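Local coordinates for protein paenibacillus xanthan lyase (Paenibacillus, PDB 6F2P) that probably cleaves xanthan by beta-elimination, removing the terminal mannose of its side chains from the neighbouring glucuronate, and carries several bound calcium ions, at residues L57-A61 and T72-L77; W123-I128 and N170-E174. One frame throughout, in Å; residues are numbered along the deposited sequence.

How the interactions relate
Both interactions lie in the alpha-helical domain of a polysaccharide lyase of family 8, with centres about 18 Å apart, and together they illustrate how the chemistry of a contact follows its depth. Interaction 1 is mostly buried: a loop is pressed onto helix 68-85 by an indole and aliphatic groups, with a histidine-carboxylate bond and waters for the polar atoms. Interaction 2 sits at the surface, where helices 123-141 and 168-184 meet through tryptophans, an asparagine and one isoleucine, beside a calcium ion. Helix 68-85 links the two: it supplies one side of interaction 1 and also touches helix 123-141, for instance where Thr71 bonds His125.

Interaction 1 of 2, residues L57-A61 and T72-L77; sequences LWNDA and TTYRHL
The type I beta turn from Trp58 to Ala61, in the loop between helices 28-46 and 68-85, is fastened to the second of these helices chiefly through Trp58 and His76. The indole presents a face to the histidine. CB of His76 sits above the six-membered ring of Trp58, 3.5 Å from its centroid, a CH-pi contact almost on the ring normal. Farther out, the imidazole turns its edge to the five-membered ring, the two planes standing at 75° in an edge-to-face pair whose centroids are 4.8 Å apart. The outer rim of the indole reaches the helix as well, with CH2 3.9 Å from Leu77 CD2, while NE1 bonds the carbonyl of Tyr44. Beside it, Leu57 CD1 packs 3.7 Å from Thr73 CG2, the two side chains crossing at about a right angle. With an alanine at Trp58, His76 CB would probably lose the ring it rests on, Leu77 the rim beside it, and the Tyr44 carbonyl the indole N-H as a donor.

The far end of the imidazole is polar. His76 NE2 donates to the syn lone pair of Asp60 OD2 at 3.1 Å, nearly in the ring plane, with a weak second bond to OD1. Asp60 CG lies between the backbone N and carbonyl carbon (chi1 73°), which turns the carboxylate back toward the helix. One water accepts from Leu57 N and donates to Ala61 O and to Thr73 OG1, also hydrogen-bonded to Ser69 O. A second donates to Asp60 O and Thr72 OG1, the latter also bonded to Thr68 O. Apolar contact thus seats the turn and waters join it to the helix, while the Asp60 carboxylate and the stacked Tyr44 ring hold the imidazole.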
# COMPACT_ATOMS: atom_id res chain seq x y z
N LEU A 57 -22.17 46.27 0.07
CA LEU A 57 -23.58 45.86 0.10
C LEU A 57 -23.97 45.28 1.45
O LEU A 57 -25.15 45.26 1.81
CB LEU A 57 -23.89 44.86 -1.01
CG LEU A 57 -23.64 45.32 -2.44
CD1 LEU A 57 -24.19 44.31 -3.42
CD2 LEU A 57 -24.22 46.71 -2.71
N TRP A 58 -22.98 44.78 2.18
CA TRP A 58 -23.19 44.33 3.55
C TRP A 58 -21.97 44.75 4.34
O TRP A 58 -20.88 44.87 3.79
CB TRP A 58 -23.34 42.81 3.63
CG TRP A 58 -24.68 42.31 3.23
CD1 TRP A 58 -25.76 42.12 4.04
CD2 TRP A 58 -25.09 41.93 1.91
NE1 TRP A 58 -26.82 41.65 3.31
CE2 TRP A 58 -26.44 41.52 2.00
CE3 TRP A 58 -24.46 41.90 0.66
CZ2 TRP A 58 -27.16 41.09 0.88
CZ3 TRP A 58 -25.18 41.47 -0.44
CH2 TRP A 58 -26.52 41.07 -0.33
N ASN A 59 -22.15 45.00 5.63
CA ASN A 59 -21.05 45.41 6.48
C ASN A 59 -20.09 44.26 6.76
O ASN A 59 -18.90 44.46 6.99
CB ASN A 59 -21.56 46.00 7.79
CG ASN A 59 -21.79 47.50 7.70
OD1 ASN A 59 -21.10 48.20 6.95
ND2 ASN A 59 -22.77 47.99 8.46
N ASP A 60 -20.60 43.04 6.71
CA ASP A 60 -19.77 41.88 7.00
C ASP A 60 -18.90 41.54 5.80
O ASP A 60 -18.20 40.52 5.78
CB ASP A 60 -20.64 40.68 7.43
CG ASP A 60 -21.41 40.06 6.27
OD1 ASP A 60 -21.47 40.64 5.16
OD2 ASP A 60 -21.99 38.97 6.47
N ALA A 61 -18.96 42.40 4.79
CA ALA A 61 -18.18 42.21 3.58
C ALA A 61 -17.67 43.55 3.06
O ALA A 61 -18.07 43.98 1.98
CB ALA A 61 -19.00 41.52 2.51
N THR A 72 -18.37 36.70 -0.46
CA THR A 72 -19.38 36.84 0.58
C THR A 72 -20.58 37.61 0.06
O THR A 72 -21.73 37.20 0.27
CB THR A 72 -18.82 37.55 1.81
OG1 THR A 72 -17.58 36.96 2.17
CG2 THR A 72 -19.78 37.43 2.98
N THR A 73 -20.31 38.72 -0.62
CA THR A 73 -21.36 39.55 -1.17
C THR A 73 -22.21 38.74 -2.14
O THR A 73 -23.44 38.74 -2.03
CB THR A 73 -20.78 40.79 -1.89
OG1 THR A 73 -20.03 41.58 -0.97
CG2 THR A 73 -21.89 41.62 -2.50
N TYR A 74 -21.55 38.05 -3.08
CA TYR A 74 -22.28 37.30 -4.11
C TYR A 74 -23.03 36.11 -3.52
O TYR A 74 -24.08 35.74 -4.03
CB TYR A 74 -21.36 36.84 -5.23
CG TYR A 74 -21.04 37.90 -6.25
CD1 TYR A 74 -22.05 38.63 -6.87
CD2 TYR A 74 -19.73 38.19 -6.61
CE1 TYR A 74 -21.76 39.61 -7.82
CE2 TYR A 74 -19.43 39.16 -7.54
CZ TYR A 74 -20.45 39.87 -8.14
OH TYR A 74 -20.13 40.83 -9.08
N ARG A 75 -22.50 35.51 -2.46
CA ARG A 75 -23.25 34.44 -1.81
C ARG A 75 -24.52 34.99 -1.16
O ARG A 75 -25.59 34.38 -1.27
CB ARG A 75 -22.39 33.67 -0.80
CG ARG A 75 -21.25 32.92 -1.45
CD ARG A 75 -20.48 32.01 -0.52
NE ARG A 75 -19.62 31.13 -1.30
CZ ARG A 75 -18.80 30.21 -0.79
NH1 ARG A 75 -18.72 30.04 0.52
NH2 ARG A 75 -18.06 29.46 -1.61
N HIS A 76 -24.41 36.14 -0.51
CA HIS A 76 -25.58 36.80 0.07
C HIS A 76 -26.62 37.08 -1.01
O HIS A 76 -27.79 36.72 -0.84
CB HIS A 76 -25.19 38.09 0.79
CG HIS A 76 -24.37 37.86 2.02
ND1 HIS A 76 -24.19 36.62 2.57
CD2 HIS A 76 -23.70 38.73 2.81
CE1 HIS A 76 -23.43 36.72 3.65
NE2 HIS A 76 -23.12 37.99 3.81
N LEU A 77 -26.19 37.71 -2.10
CA LEU A 77 -27.04 37.92 -3.27
C LEU A 77 -27.65 36.62 -3.81
O LEU A 77 -28.83 36.56 -4.15
CB LEU A 77 -26.28 38.64 -4.39
CG LEU A 77 -26.01 40.12 -4.14
CD1 LEU A 77 -25.05 40.67 -5.16
CD2 LEU A 77 -27.32 40.91 -4.15
O HOH W 1 -20.29 44.14 0.63
O HOH W 2 -16.56 38.86 3.87

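Interaction 2 of 2, residues W123-I128 and N170-E174; sequences WWHWQI and NRLWE. With CA (calcium ion), chain F.
Trp124 and Trp173 bring their indoles together from two helices, with their ring planes 85° apart, in an oblique approach that is neither a stack nor an edge-to-face pair. NE1 of Trp124 comes 3.5 Å from CZ3 of Trp173, and that carbon lies near the plane of the Trp124 ring, so Trp124 takes part with its rim. Its CG is anti to the backbone N, which swings the indole toward helix 168-184. One turn later Ile128 lays CG2 over a face of the same indole, 3.4 Å above the plane and off-centre. This methyl also meets the second helix, standing 3.7 Å from Trp173 CB, while CD1 of Ile128 borders the Trp173 ring at its edge. Ile128 is therefore a wedge shared by both tryptophans, and its side chain crosses that of Trp173 at about a right angle.

Asn170 reaches both tryptophans of the first helix, its OD1 also close to Ile128 CD1. Its amide lies against the rim of Trp123, with CG 3.8 Å from CH2 and the amide plane turned 87° to the indole. The helices run in broadly the same direction, 34° between their segments, whose axes come within 11.0 Å at their closest, a spacing bridged by these bulky side chains.

Next to this cluster, Glu174 points its extended side chain at calcium, which OE2 binds at 2.5 Å. Four waters, Gln161 and Ser163 complete the site, and the same carboxylate accepts from the backbone nitrogens of Thr165 and Met166. Consecutive tryptophans on a helix of this domain are consistent with the aromatic patch that lines the substrate cleft in family 8 polysaccharide lyases, here set against a calcium site that ties helix 168-184 to the loop before it.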
# COMPACT_ATOMS: atom_id res chain seq x y z
N TRP A 123 -6.39 35.80 -4.75
CA TRP A 123 -6.81 35.52 -6.12
C TRP A 123 -8.08 34.68 -6.20
O TRP A 123 -8.91 34.84 -7.09
CB TRP A 123 -5.69 34.79 -6.86
CG TRP A 123 -5.50 33.37 -6.38
CD1 TRP A 123 -4.74 32.95 -5.33
CD2 TRP A 123 -6.11 32.19 -6.93
NE1 TRP A 123 -4.83 31.59 -5.19
CE2 TRP A 123 -5.66 31.09 -6.16
CE3 TRP A 123 -6.98 31.95 -8.00
CZ2 TRP A 123 -6.06 29.78 -6.42
CZ3 TRP A 123 -7.38 30.64 -8.25
CH2 TRP A 123 -6.92 29.58 -7.47
N TRP A 124 -8.22 33.77 -5.24
CA TRP A 124 -9.27 32.76 -5.29
C TRP A 124 -10.67 33.36 -5.39
O TRP A 124 -11.53 32.85 -6.10
CB TRP A 124 -9.15 31.85 -4.07
CG TRP A 124 -10.02 30.66 -4.17
CD1 TRP A 124 -9.71 29.46 -4.73
CD2 TRP A 124 -11.37 30.56 -3.71
NE1 TRP A 124 -10.78 28.61 -4.65
CE2 TRP A 124 -11.81 29.26 -4.02
CE3 TRP A 124 -12.25 31.43 -3.07
CZ2 TRP A 124 -13.09 28.81 -3.71
CZ3 TRP A 124 -13.52 30.98 -2.76
CH2 TRP A 124 -13.93 29.68 -3.08
N HIS A 125 -10.90 34.46 -4.68
CA HIS A 125 -12.22 35.07 -4.66
C HIS A 125 -12.58 35.75 -6.00
O HIS A 125 -13.75 35.81 -6.38
CB HIS A 125 -12.36 36.04 -3.49
CG HIS A 125 -12.17 35.37 -2.16
ND1 HIS A 125 -13.09 34.48 -1.64
CD2 HIS A 125 -11.17 35.45 -1.26
CE1 HIS A 125 -12.66 34.05 -0.47
NE2 HIS A 125 -11.49 34.61 -0.21
N TRP A 126 -11.56 36.21 -6.71
CA TRP A 126 -11.77 36.83 -8.01
C TRP A 126 -12.03 35.79 -9.10
O TRP A 126 -12.92 35.96 -9.93
CB TRP A 126 -10.57 37.71 -8.39
CG TRP A 126 -10.36 38.82 -7.40
CD1 TRP A 126 -9.44 38.87 -6.39
CD2 TRP A 126 -11.11 40.04 -7.31
NE1 TRP A 126 -9.57 40.04 -5.69
CE2 TRP A 126 -10.58 40.78 -6.23
CE3 TRP A 126 -12.17 40.59 -8.04
CZ2 TRP A 126 -11.08 42.03 -5.87
CZ3 TRP A 126 -12.67 41.83 -7.68
CH2 TRP A 126 -12.12 42.53 -6.60
N GLN A 127 -11.28 34.70 -9.06
CA GLN A 127 -11.30 33.75 -10.17
C GLN A 127 -12.25 32.57 -9.99
O GLN A 127 -12.62 31.91 -10.95
CB GLN A 127 -9.88 33.26 -10.45
CG GLN A 127 -8.88 34.40 -10.65
CD GLN A 127 -7.51 33.91 -11.08
OE1 GLN A 127 -6.51 34.58 -10.85
NE2 GLN A 127 -7.47 32.75 -11.73
N ILE A 128 -12.66 32.31 -8.75
CA ILE A 128 -13.46 31.13 -8.49
C ILE A 128 -14.68 31.41 -7.61
O ILE A 128 -15.81 31.22 -8.04
CB ILE A 128 -12.61 30.01 -7.86
CG1 ILE A 128 -11.56 29.52 -8.87
CG2 ILE A 128 -13.50 28.88 -7.37
CD1 ILE A 128 -10.59 28.53 -8.31
N ASN A 170 -8.62 23.35 -7.99
CA ASN A 170 -8.68 24.64 -8.66
C ASN A 170 -9.03 24.46 -10.12
O ASN A 170 -9.76 25.26 -10.71
CB ASN A 170 -7.35 25.37 -8.55
CG ASN A 170 -7.05 25.82 -7.15
OD1 ASN A 170 -7.96 26.04 -6.33
ND2 ASN A 170 -5.77 25.96 -6.85
N ARG A 171 -8.48 23.40 -10.71
CA ARG A 171 -8.69 23.14 -12.11
C ARG A 171 -10.14 22.78 -12.35
O ARG A 171 -10.74 23.21 -13.34
CB ARG A 171 -7.79 22.01 -12.58
CG ARG A 171 -7.98 21.67 -14.05
CD ARG A 171 -6.96 20.66 -14.53
NE ARG A 171 -7.03 20.55 -15.97
CZ ARG A 171 -6.25 21.22 -16.81
NH1 ARG A 171 -6.41 21.06 -18.12
NH2 ARG A 171 -5.32 22.03 -16.34
N LEU A 172 -10.70 22.00 -11.43
CA LEU A 172 -12.11 21.64 -11.50
C LEU A 172 -12.97 22.89 -11.46
O LEU A 172 -13.85 23.08 -12.31
CB LEU A 172 -12.47 20.73 -10.33
CG LEU A 172 -13.97 20.46 -10.17
CD1 LEU A 172 -14.53 19.84 -11.44
CD2 LEU A 172 -14.19 19.54 -8.99
N TRP A 173 -12.69 23.74 -10.49
CA TRP A 173 -13.46 24.96 -10.31
C TRP A 173 -13.30 25.90 -11.48
O TRP A 173 -14.26 26.58 -11.87
CB TRP A 173 -13.06 25.65 -9.02
CG TRP A 173 -13.37 24.81 -7.84
CD1 TRP A 173 -14.40 23.93 -7.72
CD2 TRP A 173 -12.62 24.74 -6.63
NE1 TRP A 173 -14.35 23.32 -6.49
CE2 TRP A 173 -13.27 23.80 -5.80
CE3 TRP A 173 -11.47 25.39 -6.15
CZ2 TRP A 173 -12.80 23.50 -4.51
CZ3 TRP A 173 -11.00 25.08 -4.88
CH2 TRP A 173 -11.67 24.14 -4.07
N GLU A 174 -12.10 25.96 -12.03
CA GLU A 174 -11.88 26.69 -13.28
C GLU A 174 -12.89 26.19 -14.30
O GLU A 174 -13.59 26.97 -14.95
CB GLU A 174 -10.47 26.46 -13.81
CG GLU A 174 -9.38 27.30 -13.17
CD GLU A 174 -8.01 26.98 -13.74
OE1 GLU A 174 -7.63 25.80 -13.75
OE2 GLU A 174 -7.31 27.91 -14.19
CA CA F . -7.86 30.23 -14.92
O HOH W 3 -6.99 31.50 -16.84
O HOH W 4 -7.74 30.19 -12.37
O HOH W 5 -7.67 32.57 -14.21
O HOH W 6 -5.60 30.57 -14.57